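Local atomic coordinates of decapping and exoribonuclease protein 1 (Kluyveromyces lactis, PDB entry 4GPS), a protein that removes NAD and other caps from the 5' end of RNA and degrades RNA as a metal-dependent 5'-3' exoribonuclease. Residues His184-Ile189 and Trp315-Leu320; Lys78-Leu83 and Asn369-Asn374; Thr177-Arg182 and Asp274-Ala279; Tyr291-Ser296 and Asn319-Ser324. One frame throughout, in Å; residues are numbered along the deposited sequence.

Contact 1: His184-Ile189 and Trp315-Leu320; sequences HIIDII and WIQTNL
Two helices of the PD-(D/E)XK nuclease core, 182-190 and 305-319, meet here through an isoleucine-rich seam in which Ile186 and Ile189 face Ile316 and Leu320, with Leu320 in the turn that follows the second helix. The segment axes come within 9.9 Å at 134°, so the helices run in broadly opposite senses and cross steeply. The evidence for apolar packing is that every close pair is carbon to carbon. Ile189 and Ile316 slide past each other head to foot: Ile189 CD1 lies 3.6 Å from Ile316 CG2, while Ile189 CG2 lies 3.7 Å from Ile316 CD1, a reciprocal pairing of two methyls from each residue. Ile186 holds the middle. Its CG1, set anti to the carbonyl carbon (chi1 -67°), wedges between Leu320 CD1 at 3.9 Å and Ile316 CG2 at 4.0 Å, and its CD1 runs on to the CB of Gln317, 4.0 Å away. The other branch of Leu320 reaches helix 182-190 one residue earlier, CD2 to Ile185 CG2 at 4.1 Å. Gln317 is probably a substrate-binding residue, by similarity, which, with a bound citrate close to Ile186, suggests that the seam borders the active-site pocket. Around the pair, helix 370-393 covers Ile185 and Ile189 through Phe381 and Phe377, strand 198-204 packs on Ile188, and Ile346 and Ile353 of helix 346-353 touch Trp315.

Contact 2: Lys78-Leu83 and Asn369-Asn374; sequences KTPKLL and NPNVAN
Asn374 lays its carboxamide alongside Leu82, the two side chains sliding past each other in opposite directions, with Leu82 CD2 3.2 Å from Asn374 OD1 and 3.9 Å from Asn374 CB. CG anti to the backbone N (chi1 -176°) carries the amide off the first turn of helix 370-393 toward the loop. Two waters join it to the loop backbone: one donates to both Asn374 OD1 and Leu82 O, at 2.8 Å from each; the other donates to Lys81 O and makes a weak bond with Asn374 ND2 at 3.4 Å. A methyl thus packs against the amide, while the polar links run through water. Pro80 is the second point of packing, its CB, CG and CD crossing the end of the Asn371 side chain at about a right angle. Asn369 N-caps the helix: Asn371 N donates to Asn369 OD1 at 2.8 Å, in the carbonyl plane and on a lone pair. The loop 78-83 thus lies along a capped, partly buried helix start. Helix 305-319 packs on the loop through Trp315 and Ile316, which touch Leu82, while Tyr350 of helix 346-353 packs on Pro80 and Phe377 of helix 370-393 touches Leu82 and Leu83.

Contact 3: Thr177-Arg182 and Asp274-Ala279; sequences TFVSLR and DLLIQA
Five backbone hydrogen bonds tie Thr177-Arg182 to Asp274-Ala279, running from Phe178 N to Asp274 O (2.9 Å) at one end to Arg182 N to Gln278 O (2.8 Å) at the other. Between them Phe178 and Ser180 each donate to one residue and accept from the residue two places further on, the pattern of parallel strands; Leu276 N to Phe178 O is the straightest, at 167°. At the Thr177 end a water links Thr177 OG1 to Asp274 OD2, and Lys175 pairs with Asp274 OD1. This pattern, with axes 4.5 Å apart and only 16° from parallel, defines neighbouring parallel strands in the central sheet of the PD-(D/E)XK nuclease fold; strand 210-213 continues the sheet beyond 176-181. Where strand gives way to helix 182-190, Arg182 turns its guanidinium over Ala279, whose CB sits 3.5 Å above the centre of the plane. A bend at chi3 (60°) brings the group round, and its NH1 forms a salt bridge with the metal ligand Glu293 while NE binds a citrate molecule. With an alanine here, Glu293 would probably lose this charged partner and the Ala279 methyl its cover. On one side of the sheet Leu181 and Gln278 lie side by side, with Leu181 CD2 3.6 Å from Gln278 CD, and helix 156-167 covers Gln278. On the other, Leu275 CD2 meets Phe178 CB at 3.6 Å, and the Phe178 ring packs edge-to-face with Phe381.

Contact 4: Tyr291-Ser296 and Asn319-Ser324; sequences YTEIKS and NLLPKS
Glu293, a ligand of the divalent metal, meets the loop 319-324 through one carboxylate oxygen. Its OE2 lies 3.1 Å from Leu321 CD1 and receives a weak hydrogen bond from Ser324 OG at 3.3 Å. Leu321 and Glu293 come from opposite directions, and the Leu321 CD1 methyl ends against the oxygen, whose second partner is Arg182. The Ser324 hydroxyl is delivered with OG anti to the backbone N (chi1 172°), which also sets it 3.5 Å from Glu293 CG. A bend at chi2 (-147°) turns the glutamate toward Leu321 and Ser324. A glutamine in its place would probably cost the site a carboxylate metal ligand and leave Arg182 without its salt-bridge mate.

One step out, Tyr291 and Lys323 hold the start of the strand against the loop. Lys323 NZ stands over the face of the Tyr291 ring, 4.9 Å from its centroid and 18° off the normal, a cation-pi arrangement, and CE comes 3.8 Å from Tyr291 CD2. Asp289 O accepts from the same NZ, while the phenol OH of Tyr291 bonds to Glu88. Next to this pair the backbones approach, with a CA-H...O contact of 3.4 Å from Ser324 CA to Tyr291 O, just ahead of the parallel pairing of strands 290-297 and 325-331. Strand 273-285 flanks 290-297 in antiparallel fashion and brings Met281 against Tyr291 and Leu321, and helix 233-246 packs against Ile294.

Overall arrangement
The centres of contacts 2, 3 and 4 each lie about 11 Å from that of contact 1, whereas contact 2 is about 18 Å from contact 3, and contact 4 about 16 Å from both. Contact 1 is therefore the meeting place, about 4 Å from the chain centre, and it shares Asn319 and Leu320 with contact 4. Along the chain, contact 2 closes a long loop that encloses the other three; contacts 1 and 3 interleave, and contact 3 closes before contact 4 opens. Strand 176-181 runs into helix 182-190, and strands 273-285 and 290-297 are neighbours, which probably places the metal-site glutamate at the joint of sheet and helices. Asn319 bonds Leu82 N, tying the loop 78-83 to the end of helix 305-319.

Contact 1: His184-Ile189 and Trp315-Leu320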
loop_
_atom_site.group_PDB
_atom_site.type_symbol
_atom_site.label_atom_id
_atom_site.label_comp_id
_atom_site.label_asym_id
_atom_site.label_seq_id
_atom_site.Cartn_x
_atom_site.Cartn_y
_atom_site.Cartn_z
ATOM N N HIS A 184 -6.442 -1.497 1.165
ATOM C CA HIS A 184 -7.368 -2.328 0.395
ATOM C C HIS A 184 -7.031 -2.426 -1.070
ATOM O O HIS A 184 -7.394 -3.417 -1.703
ATOM C CB HIS A 184 -8.808 -1.858 0.540
ATOM C CG HIS A 184 -9.269 -1.798 1.954
ATOM N ND1 HIS A 184 -9.005 -2.804 2.860
ATOM C CD2 HIS A 184 -9.912 -0.826 2.641
ATOM C CE1 HIS A 184 -9.458 -2.449 4.049
ATOM N NE2 HIS A 184 -10.011 -1.253 3.943
ATOM N N ILE A 185 -6.363 -1.410 -1.624
ATOM C CA ILE A 185 -5.997 -1.495 -3.018
ATOM C C ILE A 185 -4.870 -2.537 -3.037
ATOM O O ILE A 185 -4.870 -3.458 -3.841
ATOM C CB ILE A 185 -5.535 -0.122 -3.602
ATOM C CG1 ILE A 185 -6.659 0.933 -3.483
ATOM C CG2 ILE A 185 -5.213 -0.293 -5.058
ATOM C CD1 ILE A 185 -7.965 0.467 -4.117
ATOM N N ILE A 186 -3.926 -2.425 -2.125
ATOM C CA ILE A 186 -2.888 -3.420 -2.089
ATOM C C ILE A 186 -3.516 -4.840 -1.950
ATOM O O ILE A 186 -3.139 -5.758 -2.695
ATOM C CB ILE A 186 -1.890 -3.144 -0.928
ATOM C CG1 ILE A 186 -1.117 -1.869 -1.219
ATOM C CG2 ILE A 186 -0.887 -4.304 -0.771
ATOM C CD1 ILE A 186 -0.562 -1.218 0.030
ATOM N N ASP A 187 -4.479 -5.023 -1.037
ATOM C CA ASP A 187 -5.077 -6.352 -0.848
ATOM C C ASP A 187 -5.654 -6.908 -2.147
ATOM O O ASP A 187 -5.489 -8.086 -2.447
ATOM C CB ASP A 187 -6.228 -6.370 0.189
ATOM C CG ASP A 187 -5.764 -6.137 1.632
ATOM O OD1 ASP A 187 -4.661 -6.600 2.021
ATOM O OD2 ASP A 187 -6.540 -5.486 2.383
ATOM N N ILE A 188 -6.359 -6.066 -2.892
ATOM C CA ILE A 188 -6.965 -6.493 -4.123
ATOM C C ILE A 188 -5.918 -6.879 -5.162
ATOM O O ILE A 188 -6.101 -7.857 -5.858
ATOM C CB ILE A 188 -7.855 -5.388 -4.697
ATOM C CG1 ILE A 188 -9.096 -5.237 -3.826
ATOM C CG2 ILE A 188 -8.183 -5.697 -6.179
ATOM C CD1 ILE A 188 -9.746 -3.852 -3.919
ATOM N N ILE A 189 -4.822 -6.128 -5.259
ATOM C CA ILE A 189 -3.804 -6.454 -6.239
ATOM C C ILE A 189 -3.087 -7.750 -5.831
ATOM O O ILE A 189 -2.628 -8.511 -6.692
ATOM C CB ILE A 189 -2.771 -5.299 -6.371
ATOM C CG1 ILE A 189 -3.469 -4.054 -6.898
ATOM C CG2 ILE A 189 -1.642 -5.671 -7.333
ATOM C CD1 ILE A 189 -2.690 -2.752 -6.572
ATOM N N TRP A 315 6.705 -3.275 -3.003
ATOM C CA TRP A 315 6.756 -2.657 -4.299
ATOM C C TRP A 315 5.380 -2.060 -4.638
ATOM O O TRP A 315 5.310 -0.906 -5.051
ATOM C CB TRP A 315 7.141 -3.701 -5.352
ATOM C CG TRP A 315 7.068 -3.179 -6.766
ATOM C CD1 TRP A 315 7.994 -2.383 -7.406
ATOM C CD2 TRP A 315 5.986 -3.345 -7.679
ATOM N NE1 TRP A 315 7.545 -2.043 -8.648
ATOM C CE2 TRP A 315 6.314 -2.616 -8.849
ATOM C CE3 TRP A 315 4.758 -4.031 -7.625
ATOM C CZ2 TRP A 315 5.460 -2.560 -9.965
ATOM C CZ3 TRP A 315 3.905 -3.970 -8.737
ATOM C CH2 TRP A 315 4.265 -3.239 -9.887
ATOM N N ILE A 316 4.290 -2.825 -4.482
ATOM C CA ILE A 316 2.962 -2.289 -4.814
ATOM C C ILE A 316 2.675 -1.084 -3.945
ATOM O O ILE A 316 2.129 -0.091 -4.412
ATOM C CB ILE A 316 1.852 -3.280 -4.549
ATOM C CG1 ILE A 316 2.056 -4.519 -5.420
ATOM C CG2 ILE A 316 0.491 -2.617 -4.817
ATOM C CD1 ILE A 316 1.238 -5.691 -4.962
ATOM N N GLN A 317 3.069 -1.178 -2.679
ATOM C CA GLN A 317 2.843 -0.100 -1.723
ATOM C C GLN A 317 3.463 1.239 -2.132
ATOM O O GLN A 317 2.785 2.264 -2.128
ATOM C CB GLN A 317 3.331 -0.528 -0.346
ATOM C CG GLN A 317 3.372 0.556 0.666
ATOM C CD GLN A 317 4.128 0.145 1.929
ATOM O OE1 GLN A 317 4.442 0.983 2.770
ATOM N NE2 GLN A 317 4.413 -1.141 2.064
ATOM N N THR A 318 4.730 1.254 -2.506
ATOM C CA THR A 318 5.320 2.523 -2.884
ATOM C C THR A 318 4.981 2.889 -4.311
ATOM O O THR A 318 4.817 4.076 -4.633
ATOM C CB THR A 318 6.840 2.548 -2.678
ATOM O OG1 THR A 318 7.432 1.406 -3.277
ATOM C CG2 THR A 318 7.164 2.567 -1.176
ATOM N N ASN A 319 4.810 1.881 -5.160
ATOM C CA ASN A 319 4.478 2.173 -6.545
ATOM C C ASN A 319 3.134 2.870 -6.726
ATOM O O ASN A 319 2.921 3.522 -7.736
ATOM C CB ASN A 319 4.507 0.917 -7.399
ATOM C CG ASN A 319 4.627 1.241 -8.859
ATOM O OD1 ASN A 319 3.682 1.124 -9.605
ATOM N ND2 ASN A 319 5.800 1.690 -9.263
ATOM N N LEU A 320 2.221 2.729 -5.766
ATOM C CA LEU A 320 0.918 3.410 -5.856
ATOM C C LEU A 320 1.011 4.920 -5.522
ATOM O O LEU A 320 0.029 5.662 -5.642
ATOM C CB LEU A 320 -0.103 2.748 -4.909
ATOM C CG LEU A 320 -0.705 1.418 -5.339
ATOM C CD1 LEU A 320 -1.233 0.807 -4.111
ATOM C CD2 LEU A 320 -1.803 1.583 -6.422
#

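Contact 2: Lys78-Leu83 and Asn369-Asn374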
loop_
_atom_site.group_PDB
_atom_site.type_symbol
_atom_site.label_atom_id
_atom_site.label_comp_id
_atom_site.label_asym_id
_atom_site.label_seq_id
_atom_site.Cartn_x
_atom_site.Cartn_y
_atom_site.Cartn_z
ATOM N N LYS A 78 12.975 -1.535 -16.569
ATOM C CA LYS A 78 12.354 -0.413 -15.885
ATOM C C LYS A 78 11.045 -0.879 -15.234
ATOM O O LYS A 78 10.254 -1.623 -15.829
ATOM C CB LYS A 78 12.065 0.738 -16.865
ATOM C CG LYS A 78 11.696 2.075 -16.180
ATOM C CD LYS A 78 11.539 3.231 -17.170
ATOM C CE LYS A 78 10.307 3.011 -18.063
ATOM N NZ LYS A 78 10.090 4.082 -19.111
ATOM N N THR A 79 10.819 -0.427 -14.009
ATOM C CA THR A 79 9.610 -0.781 -13.299
ATOM C C THR A 79 8.376 -0.140 -13.972
ATOM O O THR A 79 8.433 0.990 -14.425
ATOM C CB THR A 79 9.707 -0.307 -11.836
ATOM O OG1 THR A 79 8.474 -0.580 -11.160
ATOM C CG2 THR A 79 10.019 1.194 -11.776
ATOM N N PRO A 80 7.265 -0.883 -14.077
ATOM C CA PRO A 80 6.072 -0.308 -14.690
ATOM C C PRO A 80 5.410 0.592 -13.644
ATOM O O PRO A 80 5.780 0.562 -12.469
ATOM C CB PRO A 80 5.230 -1.549 -15.023
ATOM C CG PRO A 80 5.594 -2.479 -13.929
ATOM C CD PRO A 80 7.100 -2.332 -13.892
ATOM N N LYS A 81 4.471 1.428 -14.058
ATOM C CA LYS A 81 3.774 2.266 -13.079
ATOM C C LYS A 81 2.346 1.719 -12.955
ATOM O O LYS A 81 1.747 1.346 -13.955
ATOM C CB LYS A 81 3.768 3.736 -13.515
ATOM C CG LYS A 81 4.969 4.527 -13.002
ATOM C CD LYS A 81 4.826 6.016 -13.366
ATOM C CE LYS A 81 6.170 6.784 -13.314
ATOM N NZ LYS A 81 6.700 6.982 -11.919
ATOM N N LEU A 82 1.817 1.635 -11.739
ATOM C CA LEU A 82 0.467 1.118 -11.581
ATOM C C LEU A 82 -0.551 2.180 -11.972
ATOM O O LEU A 82 -1.562 1.883 -12.616
ATOM C CB LEU A 82 0.238 0.650 -10.148
ATOM C CG LEU A 82 1.113 -0.543 -9.749
ATOM C CD1 LEU A 82 0.881 -0.882 -8.274
ATOM C CD2 LEU A 82 0.805 -1.757 -10.652
ATOM N N LEU A 83 -0.258 3.423 -11.615
ATOM C CA LEU A 83 -1.148 4.547 -11.918
ATOM C C LEU A 83 -0.438 5.560 -12.793
ATOM O O LEU A 83 0.779 5.656 -12.765
ATOM C CB LEU A 83 -1.600 5.217 -10.612
ATOM C CG LEU A 83 -2.471 4.324 -9.719
ATOM C CD1 LEU A 83 -2.668 4.978 -8.355
ATOM C CD2 LEU A 83 -3.824 4.048 -10.440
ATOM N N ASN A 369 5.485 -12.007 -9.869
ATOM C CA ASN A 369 5.995 -11.069 -10.847
ATOM C C ASN A 369 5.218 -9.739 -10.763
ATOM O O ASN A 369 4.002 -9.717 -10.969
ATOM C CB ASN A 369 5.856 -11.685 -12.251
ATOM C CG ASN A 369 6.651 -10.933 -13.302
ATOM O OD1 ASN A 369 6.588 -9.703 -13.407
ATOM N ND2 ASN A 369 7.394 -11.678 -14.102
ATOM N N PRO A 370 5.916 -8.617 -10.488
ATOM C CA PRO A 370 5.235 -7.321 -10.404
ATOM C C PRO A 370 4.468 -6.993 -11.693
ATOM O O PRO A 370 3.499 -6.231 -11.664
ATOM C CB PRO A 370 6.362 -6.322 -10.184
ATOM C CG PRO A 370 7.530 -7.157 -9.789
ATOM C CD PRO A 370 7.374 -8.459 -10.458
ATOM N N ASN A 371 4.902 -7.557 -12.823
ATOM C CA ASN A 371 4.233 -7.268 -14.087
ATOM C C ASN A 371 2.905 -7.982 -14.184
ATOM O O ASN A 371 1.932 -7.436 -14.710
ATOM C CB ASN A 371 5.132 -7.610 -15.259
ATOM C CG ASN A 371 6.357 -6.730 -15.305
ATOM O OD1 ASN A 371 7.472 -7.171 -14.965
ATOM N ND2 ASN A 371 6.167 -5.472 -15.709
ATOM N N VAL A 372 2.848 -9.196 -13.655
ATOM C CA VAL A 372 1.593 -9.928 -13.632
ATOM C C VAL A 372 0.672 -9.213 -12.617
ATOM O O VAL A 372 -0.509 -9.055 -12.870
ATOM C CB VAL A 372 1.852 -11.393 -13.234
ATOM C CG1 VAL A 372 0.547 -12.124 -12.970
ATOM C CG2 VAL A 372 2.634 -12.061 -14.363
ATOM N N ALA A 373 1.212 -8.764 -11.480
ATOM C CA ALA A 373 0.379 -8.038 -10.499
ATOM C C ALA A 373 -0.250 -6.821 -11.220
ATOM O O ALA A 373 -1.440 -6.536 -11.075
ATOM C CB ALA A 373 1.223 -7.569 -9.298
ATOM N N ASN A 374 0.559 -6.120 -12.015
ATOM C CA ASN A 374 0.075 -4.982 -12.779
ATOM C C ASN A 374 -1.045 -5.408 -13.753
ATOM O O ASN A 374 -2.052 -4.727 -13.874
ATOM C CB ASN A 374 1.240 -4.356 -13.533
ATOM C CG ASN A 374 0.840 -3.122 -14.262
ATOM O OD1 ASN A 374 0.148 -2.287 -13.716
ATOM N ND2 ASN A 374 1.266 -2.993 -15.507
HETATM O O HOH W 1 2.059 0.106 -16.542
HETATM O O HOH W 2 -1.654 -0.283 -14.423
#

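Contact 3: Thr177-Arg182 and Asp274-Ala279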
loop_
_atom_site.group_PDB
_atom_site.type_symbol
_atom_site.label_atom_id
_atom_site.label_comp_id
_atom_site.label_asym_id
_atom_site.label_seq_id
_atom_site.Cartn_x
_atom_site.Cartn_y
_atom_site.Cartn_z
ATOM N N THR A 177 -14.450 6.721 -10.153
ATOM C CA THR A 177 -13.301 6.811 -9.259
ATOM C C THR A 177 -13.510 5.851 -8.097
ATOM O O THR A 177 -14.590 5.847 -7.527
ATOM C CB THR A 177 -13.145 8.243 -8.659
ATOM O OG1 THR A 177 -12.986 9.200 -9.712
ATOM C CG2 THR A 177 -11.909 8.306 -7.769
ATOM N N PHE A 178 -12.533 4.994 -7.785
ATOM C CA PHE A 178 -12.669 4.137 -6.587
ATOM C C PHE A 178 -11.963 4.943 -5.507
ATOM O O PHE A 178 -10.854 5.458 -5.742
ATOM C CB PHE A 178 -11.965 2.783 -6.714
ATOM C CG PHE A 178 -12.660 1.814 -7.624
ATOM C CD1 PHE A 178 -12.545 1.934 -9.015
ATOM C CD2 PHE A 178 -13.397 0.761 -7.101
ATOM C CE1 PHE A 178 -13.143 1.024 -9.871
ATOM C CE2 PHE A 178 -14.000 -0.155 -7.949
ATOM C CZ PHE A 178 -13.873 -0.028 -9.343
ATOM N N VAL A 179 -12.615 5.068 -4.351
ATOM C CA VAL A 179 -12.117 5.827 -3.192
ATOM C C VAL A 179 -11.734 4.828 -2.099
ATOM O O VAL A 179 -12.563 4.058 -1.655
ATOM C CB VAL A 179 -13.236 6.760 -2.689
ATOM C CG1 VAL A 179 -12.746 7.655 -1.546
ATOM C CG2 VAL A 179 -13.740 7.596 -3.872
ATOM N N SER A 180 -10.497 4.849 -1.623
ATOM C CA SER A 180 -10.131 3.827 -0.660
ATOM C C SER A 180 -8.840 4.061 0.129
ATOM O O SER A 180 -8.009 4.869 -0.274
ATOM C CB SER A 180 -10.020 2.506 -1.453
ATOM O OG SER A 180 -9.491 1.451 -0.685
ATOM N N LEU A 181 -8.679 3.370 1.265
ATOM C CA LEU A 181 -7.412 3.445 1.986
ATOM C C LEU A 181 -6.468 2.581 1.123
ATOM O O LEU A 181 -6.914 1.613 0.482
ATOM C CB LEU A 181 -7.528 2.822 3.360
ATOM C CG LEU A 181 -8.593 3.497 4.208
ATOM C CD1 LEU A 181 -8.883 2.629 5.444
ATOM C CD2 LEU A 181 -8.127 4.923 4.554
ATOM N N ARG A 182 -5.183 2.928 1.084
ATOM C CA ARG A 182 -4.223 2.182 0.288
ATOM C C ARG A 182 -4.196 0.671 0.596
ATOM O O ARG A 182 -4.066 -0.153 -0.304
ATOM C CB ARG A 182 -2.826 2.756 0.481
ATOM C CG ARG A 182 -1.798 2.059 -0.373
ATOM C CD ARG A 182 -0.477 2.775 -0.333
ATOM N NE ARG A 182 -0.023 2.806 1.034
ATOM C CZ ARG A 182 1.161 3.259 1.392
ATOM N NH1 ARG A 182 2.001 3.706 0.469
ATOM N NH2 ARG A 182 1.494 3.286 2.670
ATOM N N ASP A 274 -10.358 5.993 -12.226
ATOM C CA ASP A 274 -9.356 6.751 -11.468
ATOM C C ASP A 274 -9.399 6.178 -10.059
ATOM O O ASP A 274 -10.375 5.539 -9.688
ATOM C CB ASP A 274 -9.673 8.263 -11.339
ATOM C CG ASP A 274 -9.358 9.048 -12.588
ATOM O OD1 ASP A 274 -8.543 8.572 -13.396
ATOM O OD2 ASP A 274 -9.932 10.149 -12.754
ATOM N N LEU A 275 -8.352 6.444 -9.277
ATOM C CA LEU A 275 -8.280 6.011 -7.897
ATOM C C LEU A 275 -7.967 7.211 -6.994
ATOM O O LEU A 275 -7.096 8.019 -7.321
ATOM C CB LEU A 275 -7.165 4.984 -7.709
ATOM C CG LEU A 275 -7.259 3.568 -8.245
ATOM C CD1 LEU A 275 -6.314 2.700 -7.384
ATOM C CD2 LEU A 275 -8.690 3.048 -8.190
ATOM N N LEU A 276 -8.677 7.346 -5.875
ATOM C CA LEU A 276 -8.400 8.425 -4.919
ATOM C C LEU A 276 -8.072 7.590 -3.677
ATOM O O LEU A 276 -8.945 6.967 -3.095
ATOM C CB LEU A 276 -9.632 9.290 -4.680
ATOM C CG LEU A 276 -9.400 10.380 -3.646
ATOM C CD1 LEU A 276 -8.476 11.450 -4.186
ATOM C CD2 LEU A 276 -10.728 11.004 -3.303
ATOM N N ILE A 277 -6.807 7.605 -3.290
ATOM C CA ILE A 277 -6.273 6.797 -2.228
ATOM C C ILE A 277 -5.723 7.564 -1.045
ATOM O O ILE A 277 -5.088 8.624 -1.210
ATOM C CB ILE A 277 -5.110 5.933 -2.814
ATOM C CG1 ILE A 277 -5.665 4.906 -3.774
ATOM C CG2 ILE A 277 -4.312 5.259 -1.742
ATOM C CD1 ILE A 277 -4.569 4.315 -4.673
ATOM N N GLN A 278 -5.929 6.984 0.141
ATOM C CA GLN A 278 -5.407 7.541 1.389
ATOM C C GLN A 278 -4.262 6.641 1.909
ATOM O O GLN A 278 -4.447 5.436 2.089
ATOM C CB GLN A 278 -6.504 7.636 2.444
ATOM C CG GLN A 278 -6.006 8.228 3.761
ATOM C CD GLN A 278 -7.117 8.343 4.817
ATOM O OE1 GLN A 278 -6.996 7.809 5.934
ATOM N NE2 GLN A 278 -8.194 9.047 4.471
ATOM N N ALA A 279 -3.080 7.216 2.135
ATOM C CA ALA A 279 -1.950 6.420 2.620
ATOM C C ALA A 279 -1.300 7.063 3.817
ATOM O O ALA A 279 -1.117 8.275 3.862
ATOM C CB ALA A 279 -0.897 6.248 1.501
HETATM O O HOH W 3 -11.234 11.024 -10.830
#

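Contact 4: Tyr291-Ser296 and Asn319-Ser324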
loop_
_atom_site.group_PDB
_atom_site.type_symbol
_atom_site.label_atom_id
_atom_site.label_comp_id
_atom_site.label_asym_id
_atom_site.label_seq_id
_atom_site.Cartn_x
_atom_site.Cartn_y
_atom_site.Cartn_z
ATOM N N TYR A 291 8.847 11.336 0.673
ATOM C CA TYR A 291 8.268 10.468 1.685
ATOM C C TYR A 291 9.148 9.219 1.770
ATOM O O TYR A 291 9.661 8.741 0.755
ATOM C CB TYR A 291 6.850 10.073 1.286
ATOM C CG TYR A 291 5.865 11.187 1.439
ATOM C CD1 TYR A 291 5.788 11.906 2.640
ATOM C CD2 TYR A 291 4.962 11.488 0.414
ATOM C CE1 TYR A 291 4.829 12.900 2.826
ATOM C CE2 TYR A 291 3.995 12.475 0.585
ATOM C CZ TYR A 291 3.929 13.175 1.789
ATOM O OH TYR A 291 2.938 14.102 1.957
ATOM N N THR A 292 9.316 8.703 2.983
ATOM C CA THR A 292 10.146 7.526 3.245
ATOM C C THR A 292 9.355 6.551 4.149
ATOM O O THR A 292 9.026 6.865 5.298
ATOM C CB THR A 292 11.459 7.976 3.922
ATOM O OG1 THR A 292 12.141 8.867 3.026
ATOM C CG2 THR A 292 12.367 6.757 4.276
ATOM N N GLU A 293 9.022 5.388 3.594
ATOM C CA GLU A 293 8.249 4.366 4.286
ATOM C C GLU A 293 9.243 3.377 4.900
ATOM O O GLU A 293 10.109 2.815 4.215
ATOM C CB GLU A 293 7.295 3.671 3.301
ATOM C CG GLU A 293 6.562 4.675 2.408
ATOM C CD GLU A 293 5.168 4.240 2.022
ATOM O OE1 GLU A 293 4.412 3.834 2.923
ATOM O OE2 GLU A 293 4.818 4.316 0.827
ATOM N N ILE A 294 9.106 3.212 6.208
ATOM C CA ILE A 294 9.962 2.385 7.033
ATOM C C ILE A 294 9.437 0.953 7.214
ATOM O O ILE A 294 8.278 0.734 7.580
ATOM C CB ILE A 294 10.124 3.088 8.396
ATOM C CG1 ILE A 294 10.688 4.492 8.131
ATOM C CG2 ILE A 294 10.993 2.249 9.364
ATOM C CD1 ILE A 294 10.867 5.312 9.354
ATOM N N LYS A 295 10.304 -0.014 6.931
ATOM C CA LYS A 295 9.957 -1.433 7.057
ATOM C C LYS A 295 10.985 -2.137 7.948
ATOM O O LYS A 295 12.202 -1.887 7.853
ATOM C CB LYS A 295 9.916 -2.118 5.675
ATOM C CG LYS A 295 8.806 -1.645 4.757
ATOM C CD LYS A 295 7.427 -2.045 5.289
ATOM C CE LYS A 295 6.340 -1.578 4.380
ATOM N NZ LYS A 295 5.003 -1.931 4.890
ATOM N N SER A 296 10.473 -2.992 8.820
ATOM C CA SER A 296 11.286 -3.786 9.727
ATOM C C SER A 296 11.398 -5.180 9.097
ATOM O O SER A 296 10.397 -5.768 8.713
ATOM C CB SER A 296 10.587 -3.884 11.079
ATOM O OG SER A 296 11.302 -4.719 11.961
ATOM N N ASN A 319 4.810 1.881 -5.160
ATOM C CA ASN A 319 4.478 2.173 -6.545
ATOM C C ASN A 319 3.134 2.870 -6.726
ATOM O O ASN A 319 2.921 3.522 -7.736
ATOM C CB ASN A 319 4.507 0.917 -7.399
ATOM C CG ASN A 319 4.627 1.241 -8.859
ATOM O OD1 ASN A 319 3.682 1.124 -9.605
ATOM N ND2 ASN A 319 5.800 1.690 -9.263
ATOM N N LEU A 320 2.221 2.729 -5.766
ATOM C CA LEU A 320 0.918 3.410 -5.856
ATOM C C LEU A 320 1.011 4.920 -5.522
ATOM O O LEU A 320 0.029 5.662 -5.642
ATOM C CB LEU A 320 -0.103 2.748 -4.909
ATOM C CG LEU A 320 -0.705 1.418 -5.339
ATOM C CD1 LEU A 320 -1.233 0.807 -4.111
ATOM C CD2 LEU A 320 -1.803 1.583 -6.422
ATOM N N LEU A 321 2.176 5.376 -5.098
ATOM C CA LEU A 321 2.353 6.790 -4.762
ATOM C C LEU A 321 3.149 7.524 -5.831
ATOM O O LEU A 321 3.853 6.915 -6.645
ATOM C CB LEU A 321 3.102 6.946 -3.438
ATOM C CG LEU A 321 2.503 6.172 -2.270
ATOM C CD1 LEU A 321 3.432 6.269 -1.081
ATOM C CD2 LEU A 321 1.138 6.739 -1.943
ATOM N N PRO A 322 3.032 8.849 -5.850
ATOM C CA PRO A 322 3.744 9.706 -6.802
ATOM C C PRO A 322 5.278 9.633 -6.581
ATOM O O PRO A 322 6.035 9.327 -7.502
ATOM C CB PRO A 322 3.208 11.088 -6.477
ATOM C CG PRO A 322 1.848 10.821 -5.936
ATOM C CD PRO A 322 1.987 9.595 -5.128
ATOM N N LYS A 323 5.723 9.908 -5.356
ATOM C CA LYS A 323 7.157 9.931 -5.011
ATOM C C LYS A 323 7.266 9.238 -3.665
ATOM O O LYS A 323 6.515 9.560 -2.758
ATOM C CB LYS A 323 7.657 11.384 -4.820
ATOM C CG LYS A 323 7.135 12.031 -3.448
ATOM C CD LYS A 323 7.429 13.548 -3.185
ATOM C CE LYS A 323 6.751 14.018 -1.857
ATOM N NZ LYS A 323 7.055 15.437 -1.415
ATOM N N SER A 324 8.199 8.319 -3.494
ATOM C CA SER A 324 8.296 7.655 -2.197
ATOM C C SER A 324 9.444 6.691 -2.171
ATOM O O SER A 324 9.624 5.914 -3.093
ATOM C CB SER A 324 7.003 6.899 -1.902
ATOM O OG SER A 324 7.135 6.104 -0.759
#